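Local structure of estrogen receptor (Crassostrea gigas, 4N1Y) at residues L38-V50 with L212-L224. The protein probably serves as a nuclear hormone receptor that activates transcription constitutively, its hormone-operated switch having become vestigial. Residues are numbered along the deposited sequence; the frame is centred on the assembly and turned at random.
Sequences LNSLVKLAERELV and LKSEGVVTFCDLL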
# COMPACT_ATOMS: atom_id res chain seq x y z
N LEU B 38 5.24 -19.19 16.62
CA LEU B 38 4.06 -18.90 15.82
C LEU B 38 2.75 -19.14 16.55
O LEU B 38 1.78 -18.40 16.32
CB LEU B 38 4.08 -19.72 14.54
CG LEU B 38 5.02 -19.22 13.45
CD1 LEU B 38 4.93 -20.08 12.18
CD2 LEU B 38 4.70 -17.78 13.17
N ASN B 39 2.70 -20.11 17.45
CA ASN B 39 1.44 -20.35 18.14
C ASN B 39 1.18 -19.20 19.11
O ASN B 39 0.04 -18.79 19.29
CB ASN B 39 1.41 -21.72 18.88
CG ASN B 39 1.13 -22.92 17.94
OD1 ASN B 39 0.54 -22.76 16.87
ND2 ASN B 39 1.55 -24.11 18.35
N SER B 40 2.24 -18.61 19.64
CA SER B 40 2.07 -17.46 20.51
C SER B 40 1.70 -16.25 19.65
O SER B 40 0.76 -15.53 19.98
CB SER B 40 3.33 -17.17 21.33
OG SER B 40 3.57 -18.22 22.25
N LEU B 41 2.42 -16.05 18.55
CA LEU B 41 2.10 -14.95 17.64
C LEU B 41 0.69 -15.04 17.08
O LEU B 41 -0.02 -14.05 17.03
CB LEU B 41 3.10 -14.89 16.48
CG LEU B 41 4.54 -14.49 16.81
CD1 LEU B 41 5.41 -14.56 15.56
CD2 LEU B 41 4.58 -13.08 17.43
N VAL B 42 0.29 -16.24 16.69
CA VAL B 42 -1.04 -16.42 16.12
C VAL B 42 -2.14 -16.06 17.09
O VAL B 42 -3.12 -15.43 16.71
CB VAL B 42 -1.26 -17.88 15.65
CG1 VAL B 42 -2.74 -18.24 15.61
CG2 VAL B 42 -0.59 -18.10 14.32
N LYS B 43 -1.99 -16.46 18.35
CA LYS B 43 -3.08 -16.20 19.27
C LYS B 43 -2.97 -14.87 20.00
O LYS B 43 -3.98 -14.34 20.47
CB LYS B 43 -3.24 -17.37 20.21
CG LYS B 43 -4.60 -17.88 19.88
CD LYS B 43 -5.03 -19.25 20.32
CE LYS B 43 -6.33 -19.37 19.58
NZ LYS B 43 -6.03 -19.16 18.07
N LEU B 44 -1.78 -14.29 20.03
CA LEU B 44 -1.65 -12.93 20.48
C LEU B 44 -2.45 -12.11 19.47
O LEU B 44 -3.19 -11.19 19.84
CB LEU B 44 -0.20 -12.49 20.52
CG LEU B 44 0.00 -11.12 21.13
CD1 LEU B 44 -0.58 -11.04 22.53
CD2 LEU B 44 1.47 -10.78 21.13
N ALA B 45 -2.34 -12.51 18.21
CA ALA B 45 -3.03 -11.85 17.12
C ALA B 45 -4.53 -11.92 17.32
O ALA B 45 -5.23 -10.94 17.09
CB ALA B 45 -2.66 -12.46 15.81
N GLU B 46 -5.02 -13.07 17.73
CA GLU B 46 -6.46 -13.23 17.91
C GLU B 46 -7.02 -12.40 19.06
O GLU B 46 -8.13 -11.87 18.96
CB GLU B 46 -6.81 -14.70 18.09
CG GLU B 46 -7.68 -15.16 16.94
CD GLU B 46 -8.33 -16.49 17.16
OE1 GLU B 46 -9.37 -16.55 17.86
OE2 GLU B 46 -7.81 -17.48 16.60
N ARG B 47 -6.26 -12.27 20.15
CA ARG B 47 -6.72 -11.45 21.26
C ARG B 47 -6.74 -9.98 20.84
O ARG B 47 -7.69 -9.26 21.11
CB ARG B 47 -5.84 -11.67 22.49
CG ARG B 47 -5.84 -13.12 22.97
CD ARG B 47 -5.40 -13.25 24.44
NE ARG B 47 -4.28 -12.35 24.74
CZ ARG B 47 -4.06 -11.79 25.92
NH1 ARG B 47 -4.89 -12.01 26.94
NH2 ARG B 47 -3.01 -10.99 26.09
N GLU B 48 -5.70 -9.55 20.13
CA GLU B 48 -5.64 -8.16 19.69
C GLU B 48 -6.74 -7.97 18.64
O GLU B 48 -7.27 -6.87 18.47
CB GLU B 48 -4.23 -7.79 19.16
CG GLU B 48 -3.08 -8.03 20.19
CD GLU B 48 -1.65 -7.69 19.69
OE1 GLU B 48 -1.39 -7.73 18.46
OE2 GLU B 48 -0.76 -7.44 20.55
N LEU B 49 -7.09 -9.05 17.95
CA LEU B 49 -8.15 -8.99 16.96
C LEU B 49 -9.53 -8.68 17.56
O LEU B 49 -10.25 -7.82 17.05
CB LEU B 49 -8.20 -10.30 16.17
CG LEU B 49 -9.06 -10.31 14.91
CD1 LEU B 49 -8.72 -9.14 13.99
CD2 LEU B 49 -8.93 -11.64 14.16
N VAL B 50 -9.88 -9.37 18.63
CA VAL B 50 -11.13 -9.09 19.34
C VAL B 50 -11.19 -7.64 19.82
O VAL B 50 -12.22 -6.99 19.76
CB VAL B 50 -11.32 -10.01 20.55
CG1 VAL B 50 -12.56 -9.60 21.32
CG2 VAL B 50 -11.45 -11.46 20.11
N LEU B 212 -0.05 -21.00 6.84
CA LEU B 212 0.07 -21.55 8.18
C LEU B 212 -1.16 -22.35 8.50
O LEU B 212 -1.08 -23.48 9.02
CB LEU B 212 0.25 -20.45 9.22
CG LEU B 212 1.67 -20.27 9.76
CD1 LEU B 212 1.60 -19.39 10.99
CD2 LEU B 212 2.31 -21.61 10.06
N LYS B 213 -2.32 -21.74 8.23
CA LYS B 213 -3.60 -22.38 8.46
C LYS B 213 -3.63 -23.73 7.78
O LYS B 213 -3.98 -24.74 8.39
CB LYS B 213 -4.75 -21.52 7.94
CG LYS B 213 -6.12 -22.00 8.36
CD LYS B 213 -7.18 -21.04 7.88
CE LYS B 213 -7.30 -21.12 6.36
NZ LYS B 213 -7.89 -19.88 5.79
N SER B 214 -3.17 -23.74 6.53
CA SER B 214 -3.18 -24.90 5.64
C SER B 214 -2.17 -25.97 6.03
O SER B 214 -2.28 -27.11 5.59
CB SER B 214 -2.92 -24.46 4.20
OG SER B 214 -3.87 -23.48 3.80
N GLU B 215 -1.18 -25.61 6.83
CA GLU B 215 -0.16 -26.57 7.23
C GLU B 215 -0.61 -27.28 8.50
O GLU B 215 -0.04 -28.29 8.91
CB GLU B 215 1.18 -25.84 7.45
CG GLU B 215 2.29 -26.63 8.14
CD GLU B 215 3.43 -25.74 8.62
OE1 GLU B 215 3.13 -24.69 9.23
OE2 GLU B 215 4.62 -26.09 8.42
N GLY B 216 -1.71 -26.77 9.07
CA GLY B 216 -2.47 -27.42 10.12
C GLY B 216 -1.72 -27.76 11.40
O GLY B 216 -2.30 -28.34 12.34
N VAL B 217 -0.44 -27.40 11.45
CA VAL B 217 0.39 -27.66 12.62
C VAL B 217 0.14 -26.57 13.63
O VAL B 217 -0.07 -26.82 14.82
CB VAL B 217 1.86 -27.67 12.26
CG1 VAL B 217 2.68 -27.82 13.53
CG2 VAL B 217 2.14 -28.79 11.29
N VAL B 218 0.13 -25.35 13.13
CA VAL B 218 -0.10 -24.21 13.98
C VAL B 218 -1.60 -24.17 14.13
O VAL B 218 -2.35 -24.30 13.16
CB VAL B 218 0.45 -22.91 13.36
CG1 VAL B 218 -0.21 -21.68 13.97
CG2 VAL B 218 1.97 -22.86 13.49
N THR B 219 -2.05 -24.02 15.37
CA THR B 219 -3.47 -24.07 15.61
C THR B 219 -4.09 -22.68 15.64
O THR B 219 -3.61 -21.79 16.33
CB THR B 219 -3.74 -24.81 16.91
OG1 THR B 219 -3.34 -23.99 18.01
CG2 THR B 219 -2.92 -26.09 16.94
N PHE B 220 -5.15 -22.50 14.86
CA PHE B 220 -5.86 -21.23 14.82
C PHE B 220 -7.21 -21.35 15.48
O PHE B 220 -7.90 -22.33 15.24
CB PHE B 220 -6.10 -20.76 13.39
CG PHE B 220 -4.86 -20.37 12.64
CD1 PHE B 220 -4.65 -19.05 12.27
CD2 PHE B 220 -3.94 -21.33 12.27
CE1 PHE B 220 -3.51 -18.69 11.55
CE2 PHE B 220 -2.80 -20.98 11.56
CZ PHE B 220 -2.58 -19.66 11.20
N CYS B 221 -7.63 -20.37 16.28
CA CYS B 221 -9.04 -20.39 16.66
C CYS B 221 -9.81 -19.83 15.50
O CYS B 221 -9.23 -19.27 14.56
CB CYS B 221 -9.38 -19.65 17.96
SG CYS B 221 -9.19 -20.63 19.47
N ASP B 222 -11.12 -19.89 15.67
CA ASP B 222 -12.07 -19.70 14.60
C ASP B 222 -12.19 -18.25 14.18
O ASP B 222 -12.43 -17.97 13.01
CB ASP B 222 -13.41 -20.27 15.03
CG ASP B 222 -13.31 -21.74 15.36
OD1 ASP B 222 -12.73 -22.49 14.55
OD2 ASP B 222 -13.79 -22.17 16.43
N LEU B 223 -11.99 -17.32 15.12
CA LEU B 223 -12.02 -15.92 14.75
C LEU B 223 -10.96 -15.59 13.71
O LEU B 223 -11.28 -15.05 12.65
CB LEU B 223 -11.81 -15.03 15.97
CG LEU B 223 -11.78 -13.54 15.62
CD1 LEU B 223 -13.12 -13.03 15.12
CD2 LEU B 223 -11.27 -12.69 16.78
N LEU B 224 -9.72 -15.95 14.01
CA LEU B 224 -8.62 -15.69 13.09
C LEU B 224 -8.87 -16.49 11.81
O LEU B 224 -8.60 -16.04 10.69
CB LEU B 224 -7.29 -16.07 13.73
CG LEU B 224 -6.06 -15.38 13.16
CD1 LEU B 224 -6.37 -13.92 13.04
CD2 LEU B 224 -4.88 -15.58 14.06
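Leu212 opens the contact from the last turns of helix 187-215, its CD1 lying 3.6 Å from Leu38 CD1 on helix 34-56. The fold is the helical nuclear receptor ligand-binding domain. By family comparison, helix 222-229 is probably the C-terminal activation helix, packed here against helix 34-56, consistent with the active form of such receptors. The chain leaves helical geometry at Gly216, with positive phi. Val218 turns inward, packing CG1 at 3.6 Å against Val42 CG2 and CG2 against Leu38 CB. At the next residue, Thr219 N donates to Asn39 OD1 over 3.2 Å; the donor is tilted 33° from the carbonyl plane. Val42 CG1 sits over one face of the Phe220 ring, 4.2 Å from its centroid in a CH-pi contact; Lys213 CB covers the opposite face and Leu212 CB meets the edge in plane. Phe209 touches both Val42 and Phe220. Cys221 is the N-cap of helix 222-229, and its CB faces the carboxylate of Glu46, whose CG packs against Leu224 CB. There Lys43 NZ bridges to Glu46 OE2 at 2.9 Å, arriving from above the carboxylate plane, 60° out of it; the nearby helix N-terminus would probably also help to stabilise the negative charge. With an alanine at Glu46, the Lys43 ammonium is likely to lose its carboxylate mate, and a gap would probably open beside Cys221 and Leu224. Leu223 brings CD2 against Leu49 CD2 and Val50 CG2. In Leu224, chi1 of -157° holds CG anti to the backbone N and sends the side chain as a knob among Val42, Ala45, Glu46 and Leu49, with Trp78 of helix 67-89 also touching it. Its two methyls divide the hole: CD2 reaches Val42 CG1 at 3.7 Å, while Leu224 CD1 meets Leu49 CD2 at 3.6 Å.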